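Myosin-I heavy chain (Dictyostelium discoideum, PDB 5EJR) is an actin-based class VII motor with ATPase activity, involved in the early steps of phagocytosis and adhesion, here represented by its C-terminal MyTH4-FERM tail region. Local coordinates at residues A[51-56]-A[104-109]. Sequence-based numbering, arbitrary orientation.
Sequences ESLIEM and RDEIYC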
loop_
_atom_site.group_PDB
_atom_site.type_symbol
_atom_site.label_atom_id
_atom_site.label_comp_id
_atom_site.label_asym_id
_atom_site.label_seq_id
_atom_site.Cartn_x
_atom_site.Cartn_y
_atom_site.Cartn_z
ATOM N N GLU A 51 -26.964 -10.719 22.210
ATOM C CA GLU A 51 -27.580 -10.944 20.898
ATOM C C GLU A 51 -27.487 -9.649 20.081
ATOM O O GLU A 51 -27.367 -8.573 20.669
ATOM C CB GLU A 51 -29.059 -11.359 21.057
ATOM C CG GLU A 51 -29.904 -10.393 21.876
ATOM C CD GLU A 51 -31.255 -10.894 22.349
ATOM O OE1 GLU A 51 -31.342 -12.065 22.790
ATOM O OE2 GLU A 51 -32.215 -10.091 22.338
ATOM N N SER A 52 -27.591 -9.741 18.744
ATOM C CA SER A 52 -27.538 -8.571 17.864
ATOM C C SER A 52 -28.690 -7.598 18.146
ATOM O O SER A 52 -29.724 -8.022 18.662
ATOM C CB SER A 52 -27.562 -8.999 16.402
ATOM O OG SER A 52 -28.798 -9.576 16.019
ATOM N N LEU A 53 -28.506 -6.300 17.809
ATOM C CA LEU A 53 -29.521 -5.253 17.988
ATOM C C LEU A 53 -30.658 -5.436 16.984
ATOM O O LEU A 53 -31.827 -5.255 17.332
ATOM C CB LEU A 53 -28.924 -3.831 17.835
ATOM C CG LEU A 53 -27.743 -3.417 18.721
ATOM C CD1 LEU A 53 -27.376 -1.967 18.459
ATOM C CD2 LEU A 53 -28.053 -3.590 20.215
ATOM N N ILE A 54 -30.316 -5.769 15.738
ATOM C CA ILE A 54 -31.309 -5.984 14.685
ATOM C C ILE A 54 -31.688 -7.469 14.659
ATOM O O ILE A 54 -30.823 -8.328 14.845
ATOM C CB ILE A 54 -30.788 -5.456 13.312
ATOM C CG1 ILE A 54 -30.692 -3.915 13.321
ATOM C CG2 ILE A 54 -31.641 -5.942 12.117
ATOM C CD1 ILE A 54 -29.709 -3.327 12.304
ATOM N N GLU A 55 -32.984 -7.766 14.452
ATOM C CA GLU A 55 -33.433 -9.147 14.347
ATOM C C GLU A 55 -32.960 -9.649 12.990
ATOM O O GLU A 55 -33.306 -9.069 11.947
ATOM C CB GLU A 55 -34.960 -9.272 14.476
ATOM C CG GLU A 55 -35.433 -10.718 14.559
ATOM C CD GLU A 55 -36.937 -10.896 14.601
ATOM O OE1 GLU A 55 -37.494 -10.927 15.722
ATOM O OE2 GLU A 55 -37.562 -10.997 13.519
ATOM N N MET A 56 -32.112 -10.681 13.024
ATOM C CA MET A 56 -31.552 -11.332 11.841
ATOM C C MET A 56 -31.195 -12.779 12.176
ATOM O O MET A 56 -31.289 -13.169 13.344
ATOM C CB MET A 56 -30.324 -10.561 11.316
ATOM C CG MET A 56 -29.191 -10.471 12.308
ATOM S SD MET A 56 -28.128 -9.053 11.974
ATOM C CE MET A 56 -26.828 -9.466 12.946
ATOM N N ARG A 104 -23.804 -4.582 7.926
ATOM C CA ARG A 104 -23.435 -3.163 7.850
ATOM C C ARG A 104 -24.304 -2.244 8.702
ATOM O O ARG A 104 -23.738 -1.493 9.501
ATOM C CB ARG A 104 -23.365 -2.685 6.401
ATOM C CG ARG A 104 -22.116 -3.233 5.728
ATOM C CD ARG A 104 -22.150 -3.065 4.234
ATOM N NE ARG A 104 -21.017 -3.743 3.604
ATOM C CZ ARG A 104 -20.731 -3.648 2.316
ATOM N NH1 ARG A 104 -21.488 -2.917 1.517
ATOM N NH2 ARG A 104 -19.686 -4.286 1.816
ATOM N N ASP A 105 -25.652 -2.321 8.569
ATOM C CA ASP A 105 -26.601 -1.535 9.386
ATOM C C ASP A 105 -26.381 -1.791 10.875
ATOM O O ASP A 105 -26.392 -0.846 11.670
ATOM C CB ASP A 105 -28.052 -1.866 9.019
ATOM C CG ASP A 105 -28.476 -1.353 7.666
ATOM O OD1 ASP A 105 -27.744 -0.519 7.089
ATOM O OD2 ASP A 105 -29.537 -1.782 7.184
ATOM N N GLU A 106 -26.160 -3.059 11.229
ATOM C CA GLU A 106 -25.912 -3.521 12.579
ATOM C C GLU A 106 -24.608 -2.952 13.154
ATOM O O GLU A 106 -24.561 -2.639 14.348
ATOM C CB GLU A 106 -25.933 -5.056 12.608
ATOM C CG GLU A 106 -26.468 -5.621 13.911
ATOM C CD GLU A 106 -25.463 -5.673 15.042
ATOM O OE1 GLU A 106 -24.242 -5.659 14.759
ATOM O OE2 GLU A 106 -25.898 -5.746 16.216
ATOM N N ILE A 107 -23.561 -2.792 12.311
ATOM C CA ILE A 107 -22.290 -2.213 12.752
ATOM C C ILE A 107 -22.497 -0.730 13.101
ATOM O O ILE A 107 -22.091 -0.329 14.200
ATOM C CB ILE A 107 -21.090 -2.481 11.798
ATOM C CG1 ILE A 107 -20.855 -4.009 11.675
ATOM C CG2 ILE A 107 -19.817 -1.797 12.343
ATOM C CD1 ILE A 107 -19.836 -4.450 10.592
ATOM N N TYR A 108 -23.203 0.031 12.213
ATOM C CA TYR A 108 -23.512 1.464 12.362
ATOM C C TYR A 108 -24.380 1.736 13.604
ATOM O O TYR A 108 -24.136 2.702 14.309
ATOM C CB TYR A 108 -24.244 1.996 11.124
ATOM C CG TYR A 108 -23.337 2.531 10.037
ATOM C CD1 TYR A 108 -22.896 3.854 10.057
ATOM C CD2 TYR A 108 -22.979 1.740 8.948
ATOM C CE1 TYR A 108 -22.097 4.366 9.031
ATOM C CE2 TYR A 108 -22.151 2.229 7.938
ATOM C CZ TYR A 108 -21.723 3.545 7.978
ATOM O OH TYR A 108 -20.958 4.030 6.947
ATOM N N CYS A 109 -25.395 0.876 13.856
ATOM C CA CYS A 109 -26.277 0.972 15.024
ATOM C C CYS A 109 -25.515 0.676 16.304
ATOM O O CYS A 109 -25.675 1.431 17.249
ATOM C CB CYS A 109 -27.498 0.075 14.872
ATOM S SG CYS A 109 -28.615 0.573 13.539
#
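Glu106 reaches from helix 104-113 into the loop 51-56 and accepts the one hydrogen bond that spans the two segments. Leu53 N donates to Glu106 OE2 at 3.1 Å, and the N-H...O angle of 167° makes the bond nearly straight. Glu106 was modelled in two conformers and the bond belongs to one of them, so it may not be held all the time. It enters at the anti lone pair of OE2, away from the other carboxylate oxygen. A bend at chi2 (-81°) swings the carboxylate to the loop. OE2 also takes a weak hydrogen bond from Gln110 NE2, one helical turn onward.

A second polar link lies within the loop itself: Ser52 OG donates to Ile54 O at 2.7 Å, while Arg15 also bonds to the hydroxyl. Ile54 N, by contrast, is buried by the contact and has no partner in the model.

Apolar contacts lie beside the Glu106 stem and continue to Cys109. Ile54 CD1 rests against the helix backbone, 3.7 Å from Glu106 N, and lies 4.2 Å from Cys109 SG. Leu53 crosses Glu106 at about a right angle and sets its CD1 4.1 Å from Cys109 CB. From Met56, whose chain is extended beyond CG, the terminal CE meets Glu106 CG at 4.0 Å, the two side chains crossing nearly perpendicularly.

This is structural packing of a connecting loop, leading into helix 58-75, on helix 104-113 in the helical MyTH4 part of the tail. Ala64 of helix 58-75 touches both Ser52 and Glu106, whereas Trp9 of helix 5-11 packs on Ile54, Asp105 and Cys109.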